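Local coordinates for HD-GYP domain-containing protein (PDB 3TM8), which is an unconventional HD-GYP protein with two iron ions in its HD domain, of a class that hydrolyses cyclic-di-GMP, though its own activity is only inferred, at residues A[21-31]-A[74-85]; A[90-98]-A[108-116]. One frame throughout, in Å; residues are numbered along the deposited sequence. Where two conformers were deposited one is given.

Contact 1 (A[21-31]-A[74-85])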
loop_
_atom_site.group_PDB
_atom_site.type_symbol
_atom_site.label_atom_id
_atom_site.label_comp_id
_atom_site.label_asym_id
_atom_site.label_seq_id
_atom_site.Cartn_x
_atom_site.Cartn_y
_atom_site.Cartn_z
ATOM N N MET A 21 -5.124 -34.041 -2.560
ATOM C CA MET A 21 -5.899 -32.900 -2.092
ATOM C C MET A 21 -5.632 -31.636 -2.907
ATOM O O MET A 21 -4.527 -31.394 -3.397
ATOM C CB MET A 21 -5.690 -32.657 -0.591
ATOM C CG MET A 21 -6.172 -33.801 0.307
ATOM S SD MET A 21 -7.953 -34.140 0.248
ATOM C CE MET A 21 -8.613 -32.736 1.156
ATOM N N ASP A 22 -6.681 -30.847 -3.065
ATOM C CA ASP A 22 -6.594 -29.619 -3.822
ATOM C C ASP A 22 -6.312 -28.484 -2.859
ATOM O O ASP A 22 -6.788 -28.503 -1.722
ATOM C CB ASP A 22 -7.907 -29.366 -4.563
ATOM C CG ASP A 22 -8.166 -30.386 -5.650
ATOM O OD1 ASP A 22 -7.189 -30.967 -6.164
ATOM O OD2 ASP A 22 -9.346 -30.601 -5.996
ATOM N N TYR A 23 -5.525 -27.511 -3.319
ATOM C CA TYR A 23 -5.249 -26.293 -2.568
ATOM C C TYR A 23 -5.673 -25.069 -3.369
ATOM O O TYR A 23 -5.759 -25.112 -4.599
ATOM C CB TYR A 23 -3.752 -26.182 -2.253
ATOM C CG TYR A 23 -3.237 -27.274 -1.354
ATOM C CD1 TYR A 23 -3.161 -27.088 0.020
ATOM C CD2 TYR A 23 -2.828 -28.499 -1.876
ATOM C CE1 TYR A 23 -2.685 -28.092 0.853
ATOM C CE2 TYR A 23 -2.361 -29.504 -1.053
ATOM C CZ TYR A 23 -2.294 -29.294 0.306
ATOM O OH TYR A 23 -1.834 -30.290 1.127
ATOM N N VAL A 24 -5.938 -23.981 -2.656
ATOM C CA VAL A 24 -6.160 -22.689 -3.292
ATOM C C VAL A 24 -5.287 -21.655 -2.601
ATOM O O VAL A 24 -4.997 -21.768 -1.408
ATOM C CB VAL A 24 -7.653 -22.278 -3.258
ATOM C CG1 VAL A 24 -8.136 -22.154 -1.836
ATOM C CG2 VAL A 24 -7.882 -20.985 -4.027
ATOM N N SER A 25 -4.852 -20.654 -3.360
ATOM C CA SER A 25 -3.981 -19.638 -2.797
ATOM C C SER A 25 -4.768 -18.555 -2.066
ATOM O O SER A 25 -5.909 -18.231 -2.414
ATOM C CB SER A 25 -3.087 -19.020 -3.876
ATOM O OG SER A 25 -3.838 -18.207 -4.749
ATOM N N ILE A 26 -4.141 -18.027 -1.027
ATOM C CA ILE A 26 -4.638 -16.867 -0.303
ATOM C C ILE A 26 -3.479 -15.885 -0.148
ATOM O O ILE A 26 -2.316 -16.283 -0.159
ATOM C CB ILE A 26 -5.232 -17.244 1.084
ATOM C CG1 ILE A 26 -4.170 -17.870 1.994
ATOM C CG2 ILE A 26 -6.454 -18.148 0.926
ATOM C CD1 ILE A 26 -4.581 -17.881 3.463
ATOM N N ARG A 27 -3.788 -14.602 -0.010
ATOM C CA ARG A 27 -2.746 -13.611 0.216
ATOM C C ARG A 27 -2.512 -13.460 1.708
ATOM O O ARG A 27 -3.445 -13.352 2.495
ATOM C CB ARG A 27 -3.104 -12.278 -0.440
ATOM C CG ARG A 27 -3.321 -12.427 -1.931
ATOM C CD ARG A 27 -3.306 -11.098 -2.683
ATOM N NE ARG A 27 -3.651 -11.344 -4.072
ATOM C CZ ARG A 27 -4.897 -11.439 -4.520
ATOM N NH1 ARG A 27 -5.918 -11.234 -3.691
ATOM N NH2 ARG A 27 -5.123 -11.720 -5.799
ATOM N N VAL A 28 -1.247 -13.459 2.098
ATOM C CA VAL A 28 -0.915 -13.503 3.512
ATOM C C VAL A 28 -1.386 -12.267 4.278
ATOM O O VAL A 28 -1.632 -12.341 5.478
ATOM C CB VAL A 28 0.594 -13.768 3.709
ATOM C CG1 VAL A 28 0.994 -13.626 5.172
ATOM C CG2 VAL A 28 0.937 -15.161 3.181
ATOM N N SER A 29 -1.539 -11.139 3.587
ATOM C CA SER A 29 -1.996 -9.934 4.274
ATOM C C SER A 29 -3.443 -10.027 4.762
ATOM O O SER A 29 -3.898 -9.141 5.472
ATOM C CB SER A 29 -1.816 -8.698 3.399
ATOM O OG SER A 29 -2.651 -8.775 2.269
ATOM N N THR A 30 -4.156 -11.085 4.377
ATOM C CA THR A 30 -5.509 -11.321 4.873
ATOM C C THR A 30 -5.546 -12.068 6.208
ATOM O O THR A 30 -6.625 -12.305 6.740
ATOM C CB THR A 30 -6.390 -12.083 3.852
ATOM O OG1 THR A 30 -5.879 -13.403 3.648
ATOM C CG2 THR A 30 -6.476 -11.336 2.526
ATOM N N LEU A 31 -4.385 -12.470 6.727
ATOM C CA LEU A 31 -4.317 -13.194 8.000
ATOM C C LEU A 31 -3.895 -12.222 9.091
ATOM O O LEU A 31 -2.706 -11.954 9.275
ATOM C CB LEU A 31 -3.350 -14.381 7.900
ATOM C CG LEU A 31 -3.758 -15.403 6.835
ATOM C CD1 LEU A 31 -2.642 -16.435 6.649
ATOM C CD2 LEU A 31 -5.085 -16.089 7.180
ATOM N N LYS A 74 1.963 -15.310 -0.918
ATOM C CA LYS A 74 0.845 -16.240 -1.003
ATOM C C LYS A 74 1.096 -17.424 -0.094
ATOM O O LYS A 74 2.224 -17.924 0.015
ATOM C CB LYS A 74 0.661 -16.773 -2.428
ATOM C CG LYS A 74 0.369 -15.735 -3.493
ATOM C CD LYS A 74 -1.074 -15.295 -3.476
ATOM C CE LYS A 74 -1.366 -14.416 -4.682
ATOM N NZ LYS A 74 -0.335 -13.350 -4.814
ATOM N N MET A 75 0.027 -17.877 0.550
ATOM C CA MET A 75 0.014 -19.158 1.225
ATOM C C MET A 75 -1.143 -19.936 0.632
ATOM O O MET A 75 -1.816 -19.449 -0.279
ATOM C CB MET A 75 -0.124 -18.993 2.735
ATOM C CG MET A 75 1.181 -18.568 3.404
ATOM S SD MET A 75 1.032 -18.329 5.182
ATOM C CE MET A 75 0.776 -20.015 5.723
ATOM N N TYR A 76 -1.363 -21.148 1.131
ATOM C CA TYR A 76 -2.301 -22.058 0.504
ATOM C C TYR A 76 -3.197 -22.677 1.555
ATOM O O TYR A 76 -2.777 -22.905 2.695
ATOM C CB TYR A 76 -1.532 -23.131 -0.296
ATOM C CG TYR A 76 -0.687 -22.441 -1.332
ATOM C CD1 TYR A 76 -1.212 -22.124 -2.577
ATOM C CD2 TYR A 76 0.595 -22.002 -1.030
ATOM C CE1 TYR A 76 -0.462 -21.436 -3.517
ATOM C CE2 TYR A 76 1.356 -21.305 -1.967
ATOM C CZ TYR A 76 0.818 -21.022 -3.206
ATOM O OH TYR A 76 1.558 -20.320 -4.138
ATOM N N ILE A 77 -4.444 -22.931 1.175
ATOM C CA ILE A 77 -5.384 -23.614 2.053
ATOM C C ILE A 77 -5.986 -24.767 1.273
ATOM O O ILE A 77 -5.975 -24.771 0.039
ATOM C CB ILE A 77 -6.504 -22.665 2.557
ATOM C CG1 ILE A 77 -7.367 -22.173 1.390
ATOM C CG2 ILE A 77 -5.901 -21.518 3.358
ATOM C CD1 ILE A 77 -8.578 -21.300 1.789
ATOM N N LEU A 78 -6.508 -25.756 1.986
ATOM C CA LEU A 78 -7.238 -26.826 1.326
ATOM C C LEU A 78 -8.481 -26.245 0.675
ATOM O O LEU A 78 -9.210 -25.470 1.290
ATOM C CB LEU A 78 -7.640 -27.898 2.336
ATOM C CG LEU A 78 -6.459 -28.671 2.922
ATOM C CD1 LEU A 78 -6.909 -29.426 4.166
ATOM C CD2 LEU A 78 -5.865 -29.620 1.888
ATOM N N THR A 79 -8.734 -26.635 -0.563
ATOM C CA THR A 79 -9.901 -26.139 -1.271
ATOM C C THR A 79 -11.172 -26.465 -0.493
ATOM O O THR A 79 -12.135 -25.702 -0.500
ATOM C CB THR A 79 -9.932 -26.721 -2.686
ATOM O OG1 THR A 79 -8.680 -26.422 -3.322
ATOM C CG2 THR A 79 -11.073 -26.129 -3.498
ATOM N N ASP A 80 -11.161 -27.590 0.211
ATOM C CA ASP A 80 -12.330 -28.006 0.976
ATOM C C ASP A 80 -12.603 -27.072 2.157
ATOM O O ASP A 80 -13.691 -27.087 2.727
ATOM C CB ASP A 80 -12.179 -29.457 1.449
ATOM C CG ASP A 80 -12.217 -30.453 0.300
ATOM O OD1 ASP A 80 -12.622 -30.062 -0.815
ATOM O OD2 ASP A 80 -11.849 -31.629 0.515
ATOM N N GLU A 81 -11.619 -26.253 2.514
ATOM C CA GLU A 81 -11.768 -25.304 3.616
ATOM C C GLU A 81 -11.924 -23.856 3.138
ATOM O O GLU A 81 -11.871 -22.912 3.933
ATOM C CB GLU A 81 -10.585 -25.433 4.588
ATOM C CG GLU A 81 -10.494 -26.791 5.269
ATOM C CD GLU A 81 -9.671 -26.753 6.540
ATOM O OE1 GLU A 81 -8.448 -26.528 6.461
ATOM O OE2 GLU A 81 -10.246 -26.945 7.628
ATOM N N GLU A 82 -12.141 -23.677 1.843
ATOM C CA GLU A 82 -12.214 -22.330 1.291
ATOM C C GLU A 82 -13.380 -21.526 1.873
ATOM O O GLU A 82 -13.261 -20.318 2.102
ATOM C CB GLU A 82 -12.289 -22.374 -0.233
ATOM C CG GLU A 82 -12.154 -20.999 -0.879
ATOM C CD GLU A 82 -11.975 -21.068 -2.383
ATOM O OE1 GLU A 82 -12.133 -22.170 -2.953
ATOM O OE2 GLU A 82 -11.673 -20.021 -2.990
ATOM N N ASN A 83 -14.502 -22.187 2.128
ATOM C CA ASN A 83 -15.637 -21.482 2.714
ATOM C C ASN A 83 -15.297 -20.925 4.096
ATOM O O ASN A 83 -15.684 -19.805 4.433
ATOM C CB ASN A 83 -16.889 -22.369 2.768
ATOM C CG ASN A 83 -18.072 -21.660 3.385
ATOM O OD1 ASN A 83 -18.588 -20.690 2.828
ATOM N ND2 ASN A 83 -18.511 -22.140 4.541
ATOM N N SER A 84 -14.578 -21.705 4.900
ATOM C CA SER A 84 -14.142 -21.237 6.211
ATOM C C SER A 84 -13.260 -19.995 6.089
ATOM O O SER A 84 -13.386 -19.047 6.877
ATOM C CB SER A 84 -13.394 -22.344 6.954
ATOM O OG SER A 84 -12.893 -21.869 8.190
ATOM N N TYR A 85 -12.369 -19.993 5.099
ATOM C CA TYR A 85 -11.514 -18.839 4.839
ATOM C C TYR A 85 -12.332 -17.617 4.407
ATOM O O TYR A 85 -12.127 -16.506 4.903
ATOM C CB TYR A 85 -10.460 -19.166 3.778
ATOM C CG TYR A 85 -9.726 -17.932 3.327
ATOM C CD1 TYR A 85 -8.747 -17.348 4.124
ATOM C CD2 TYR A 85 -10.055 -17.312 2.132
ATOM C CE1 TYR A 85 -8.083 -16.197 3.721
ATOM C CE2 TYR A 85 -9.401 -16.162 1.721
ATOM C CZ TYR A 85 -8.429 -15.609 2.522
ATOM O OH TYR A 85 -7.792 -14.465 2.096
HETATM O O HOH W 1 -9.069 -29.729 -0.423
HETATM O O HOH W 2 -7.994 -26.008 -5.954
HETATM O O HOH W 3 -6.480 -13.551 -0.443
#

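Contact 2 (A[90-98]-A[108-116])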
loop_
_atom_site.group_PDB
_atom_site.type_symbol
_atom_site.label_atom_id
_atom_site.label_comp_id
_atom_site.label_asym_id
_atom_site.label_seq_id
_atom_site.Cartn_x
_atom_site.Cartn_y
_atom_site.Cartn_z
ATOM N N GLN A 90 -14.423 -12.171 5.604
ATOM C CA GLN A 90 -15.527 -11.227 5.601
ATOM C C GLN A 90 -15.832 -10.762 7.023
ATOM O O GLN A 90 -16.090 -9.576 7.254
ATOM C CB GLN A 90 -16.753 -11.850 4.948
ATOM C CG GLN A 90 -17.895 -10.858 4.725
ATOM C CD GLN A 90 -17.534 -9.668 3.822
ATOM O OE1 GLN A 90 -16.643 -9.748 2.970
ATOM N NE2 GLN A 90 -18.239 -8.559 4.010
ATOM N N LYS A 91 -15.793 -11.683 7.980
ATOM C CA LYS A 91 -15.986 -11.303 9.380
ATOM C C LYS A 91 -14.892 -10.347 9.874
ATOM O O LYS A 91 -15.173 -9.384 10.578
ATOM C CB LYS A 91 -16.059 -12.544 10.259
ATOM C CG LYS A 91 -16.129 -12.277 11.742
ATOM C CD LYS A 91 -16.310 -13.599 12.479
ATOM C CE LYS A 91 -16.147 -13.457 13.981
ATOM N NZ LYS A 91 -16.171 -14.800 14.635
ATOM N N ASN A 92 -13.647 -10.602 9.492
ATOM C CA ASN A 92 -12.559 -9.713 9.873
ATOM C C ASN A 92 -12.803 -8.300 9.381
ATOM O O ASN A 92 -12.687 -7.333 10.136
ATOM C CB ASN A 92 -11.245 -10.198 9.283
ATOM C CG ASN A 92 -10.389 -10.909 10.289
ATOM O OD1 ASN A 92 -10.849 -11.264 11.380
ATOM N ND2 ASN A 92 -9.126 -11.119 9.933
ATOM N N ILE A 93 -13.131 -8.169 8.102
ATOM C CA ILE A 93 -13.358 -6.867 7.468
ATOM C C ILE A 93 -14.545 -6.129 8.090
ATOM O O ILE A 93 -14.495 -4.947 8.411
ATOM C CB ILE A 93 -13.642 -7.054 5.960
ATOM C CG1 ILE A 93 -12.352 -7.387 5.206
ATOM C CG2 ILE A 93 -14.294 -5.816 5.378
ATOM C CD1 ILE A 93 -12.575 -7.860 3.783
ATOM N N GLU A 94 -15.652 -6.846 8.229
ATOM C CA GLU A 94 -16.853 -6.231 8.789
ATOM C C GLU A 94 -16.595 -5.744 10.207
ATOM O O GLU A 94 -16.968 -4.625 10.571
ATOM C CB GLU A 94 -18.021 -7.219 8.764
ATOM C CG GLU A 94 -18.533 -7.492 7.363
ATOM C CD GLU A 94 -19.628 -8.544 7.309
ATOM O OE1 GLU A 94 -19.937 -9.159 8.352
ATOM O OE2 GLU A 94 -20.173 -8.755 6.207
ATOM N N THR A 95 -15.953 -6.583 11.013
ATOM C CA THR A 95 -15.679 -6.204 12.391
ATOM C C THR A 95 -14.679 -5.045 12.464
ATOM O O THR A 95 -14.879 -4.116 13.236
ATOM C CB THR A 95 -15.223 -7.413 13.252
ATOM O OG1 THR A 95 -13.986 -7.933 12.763
ATOM C CG2 THR A 95 -16.255 -8.510 13.199
ATOM N N ALA A 96 -13.628 -5.081 11.645
ATOM C CA ALA A 96 -12.594 -4.044 11.683
ATOM C C ALA A 96 -13.092 -2.650 11.293
ATOM O O ALA A 96 -12.721 -1.663 11.919
ATOM C CB ALA A 96 -11.421 -4.442 10.811
ATOM N N TYR A 97 -13.901 -2.561 10.244
ATOM C CA TYR A 97 -14.407 -1.251 9.818
ATOM C C TYR A 97 -15.486 -0.686 10.752
ATOM O O TYR A 97 -15.759 0.505 10.727
ATOM C CB TYR A 97 -14.948 -1.318 8.393
ATOM C CG TYR A 97 -13.892 -1.351 7.309
ATOM C CD1 TYR A 97 -13.076 -0.251 7.063
ATOM C CD2 TYR A 97 -13.742 -2.468 6.498
ATOM C CE1 TYR A 97 -12.120 -0.276 6.050
ATOM C CE2 TYR A 97 -12.798 -2.504 5.489
ATOM C CZ TYR A 97 -11.992 -1.403 5.263
ATOM O OH TYR A 97 -11.037 -1.412 4.265
ATOM N N ASP A 98 -16.093 -1.545 11.564
ATOM C CA ASP A 98 -17.150 -1.150 12.495
ATOM C C ASP A 98 -16.602 -0.242 13.605
ATOM O O ASP A 98 -15.800 -0.673 14.428
ATOM C CB ASP A 98 -17.756 -2.420 13.096
ATOM C CG ASP A 98 -18.970 -2.159 13.971
ATOM O OD1 ASP A 98 -19.275 -0.994 14.267
ATOM O OD2 ASP A 98 -19.605 -3.149 14.374
ATOM N N ARG A 108 -7.748 -3.427 14.697
ATOM C CA ARG A 108 -8.537 -2.941 13.571
ATOM C C ARG A 108 -7.625 -2.514 12.416
ATOM O O ARG A 108 -7.869 -2.867 11.260
ATOM C CB ARG A 108 -9.417 -1.769 14.002
ATOM C CG ARG A 108 -10.412 -2.122 15.105
ATOM C CD ARG A 108 -11.299 -0.939 15.468
ATOM N NE ARG A 108 -12.013 -0.472 14.291
ATOM C CZ ARG A 108 -12.507 0.753 14.143
ATOM N NH1 ARG A 108 -12.391 1.648 15.116
ATOM N NH2 ARG A 108 -13.119 1.079 13.011
ATOM N N ALA A 109 -6.571 -1.763 12.735
ATOM C CA ALA A 109 -5.609 -1.310 11.737
ATOM C C ALA A 109 -4.871 -2.479 11.093
ATOM O O ALA A 109 -4.658 -2.476 9.885
ATOM C CB ALA A 109 -4.632 -0.336 12.352
ATOM N N ASP A 110 -4.482 -3.476 11.887
ATOM C CA ASP A 110 -3.825 -4.671 11.334
ATOM C C ASP A 110 -4.704 -5.288 10.249
ATOM O O ASP A 110 -4.242 -5.613 9.155
ATOM C CB ASP A 110 -3.581 -5.732 12.408
ATOM C CG ASP A 110 -2.404 -5.420 13.325
ATOM O OD1 ASP A 110 -1.700 -4.405 13.120
ATOM O OD2 ASP A 110 -2.175 -6.226 14.260
ATOM N N ILE A 111 -5.984 -5.461 10.557
ATOM C CA ILE A 111 -6.887 -6.070 9.599
ATOM C C ILE A 111 -7.077 -5.186 8.372
ATOM O O ILE A 111 -6.980 -5.645 7.240
ATOM C CB ILE A 111 -8.251 -6.394 10.243
ATOM C CG1 ILE A 111 -8.089 -7.487 11.308
ATOM C CG2 ILE A 111 -9.258 -6.801 9.175
ATOM C CD1 ILE A 111 -9.277 -7.606 12.238
ATOM N N ILE A 112 -7.351 -3.906 8.595
ATOM C CA ILE A 112 -7.676 -3.024 7.480
ATOM C C ILE A 112 -6.457 -2.764 6.575
ATOM O O ILE A 112 -6.579 -2.791 5.348
ATOM C CB ILE A 112 -8.305 -1.719 7.978
ATOM C CG1 ILE A 112 -9.689 -2.028 8.562
ATOM C CG2 ILE A 112 -8.411 -0.709 6.850
ATOM C CD1 ILE A 112 -10.240 -0.929 9.424
ATOM N N GLN A 113 -5.288 -2.539 7.165
ATOM C CA GLN A 113 -4.069 -2.378 6.371
ATOM C C GLN A 113 -3.866 -3.584 5.459
ATOM O O GLN A 113 -3.554 -3.444 4.272
ATOM C CB GLN A 113 -2.855 -2.177 7.286
ATOM C CG GLN A 113 -1.542 -1.794 6.586
ATOM C CD GLN A 113 -0.832 -2.950 5.931
ATOM O OE1 GLN A 113 -1.017 -4.110 6.290
ATOM N NE2 GLN A 113 0.021 -2.631 4.972
ATOM N N GLY A 114 -4.076 -4.776 6.007
ATOM C CA GLY A 114 -3.844 -5.984 5.232
ATOM C C GLY A 114 -4.895 -6.197 4.156
ATOM O O GLY A 114 -4.620 -6.741 3.078
ATOM N N SER A 115 -6.122 -5.787 4.452
ATOM C CA SER A 115 -7.195 -5.869 3.475
ATOM C C SER A 115 -6.945 -4.913 2.301
ATOM O O SER A 115 -7.130 -5.292 1.145
ATOM C CB SER A 115 -8.544 -5.569 4.143
ATOM O OG SER A 115 -9.591 -5.683 3.209
ATOM N N GLN A 116 -6.528 -3.680 2.599
ATOM C CA GLN A 116 -6.167 -2.743 1.539
ATOM C C GLN A 116 -5.055 -3.320 0.670
ATOM O O GLN A 116 -5.100 -3.233 -0.558
ATOM C CB GLN A 116 -5.716 -1.400 2.118
ATOM C CG GLN A 116 -6.792 -0.627 2.870
ATOM C CD GLN A 116 -7.913 -0.132 1.974
ATOM O OE1 GLN A 116 -7.674 0.438 0.905
ATOM N NE2 GLN A 116 -9.152 -0.359 2.402
HETATM O O HOH W 4 -11.216 -3.564 2.499
#

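Contact 1 (A[21-31]-A[74-85])
The methyl branch CG2 of Ile26 is the bump that seats on the middle of the Tyr85 ring face, 3.6 Å from the ring centroid and only 11° off the normal. Beneath it, strand 23-27 and strand 74-78 form an antiparallel ladder in which Val24 faces Ile77, and Ile26 faces Met75, as hydrogen-bonded pairs. Val24, Ile26 and Ile77 make a greasy ridge, and the first turn of the helix that follows strand 74-78 folds back across it; the Met75 side chain goes instead to Ala41, Val43 and Leu53 of strands 41-45 and 48-53. Both Val24 and Ile77 put CG1 between backbone N and carbonyl carbon (chi1 61° and 64°); the two side chains therefore run side by side, with Val24 CG1 and Ile77 CG1 at 3.3 Å, tighter than usual contact. Glu82 crosses the end of Val24 at about a right angle.

The Tyr85 ring is pinned at its edge too. Its OH lies 2.7 Å from Thr30 OG1, in the plane of the ring, and a water joins the same OH to Arg27 N. Thr30 OG1 in turn donates to Arg27 O (2.7 Å), which also takes the Thr30 N-H, so the short 3-10 turn is tied to the tyrosine.

Ser25, Tyr76, Arg27 and Lys74 share the other face. Ser25 CB leans on Tyr76 CE1 at 3.6 Å, while Arg27 and Lys74 run alongside each other and converge on the carboxylate of Glu125, which takes a salt bridge from each. Arg27 is held further by Asn118 and Glu122. The chemistry is thus two-sided: apolar packing closed by a tyrosine hydroxyl fixes the helix start on one face, and charge pairing ties the other to helix 105-125.

Contact 2 (A[90-98]-A[108-116])
Helix 90-97 and helix 108-116 cross at -121°, their axes 8.8 Å apart at the closest, and the backbones come nearest where the CA atoms of Ala96 and Arg108 are 4.6 Å from each other. The small side chain of Ala96 allows this approach: its CB rests against both Ile111 CG2, at 3.6 Å, and Ile112 CG1. Ile111 crosses Asn92 at about a right angle, its CG2 against CB and its CD1 near CG; the Asn92 amide itself bonds to Gln35 and Arg32.

The polar clasp is at the C-terminal end of the first helix. Arg108, bent at chi3 (58°), brings its guanidinium side-on to Ala96 O and grips that one oxygen twice, from NE at 2.7 Å and from NH2 at 3.0 Å, with the oxygen in the guanidinium plane. Asp98 O lies over one face of the same group. A positive charge at a carbonyl of this last turn would probably interact favourably with the helix dipole, and Asp99 gives NH2 a salt bridge as well.

Tyr97 starts off away from the partner helix, yet its ring swings back so that Ile112 CG1 lies over one face, 4.0 Å from the centroid. Beyond Ile112, Gln116 NE2 donates to Tyr97 OH at 2.9 Å through a clearly bent bond, the amide nearly perpendicular to the ring. A water links the same hydroxyl to Ser115 OG.

Helix 130-149 packs beside this pair: Phe146 and Tyr143 touch Ile112, Ala139 O receives a second bond from Gln116 NE2, and Lys142 makes a cation-pi contact with Tyr97. Helix 153-158 touches Ala109 and Gln113, while Val172 of helix 167-185 meets Gln113 and Gln116.

In the fold
Helix 82-97 joins the two contacts: its first turn packs on the strand pair of contact 1, and its last turns meet helix 105-125 in contact 2. Their centres are about 18 Å apart, and they follow in series along the chain. They also meet directly, through a probable hydrogen bond of 2.9 Å from Ser29 OG to Gly114 O. Contact 1 lies away from the iron site. Contact 2 is nearer: the side chain of Gln116 is about 12 Å from those of His170 and His203, ligands of one iron. Helix 167-185, which carries His170, touches contact 2, so the N-terminal part reaches the metal-bearing bundle through packed helices.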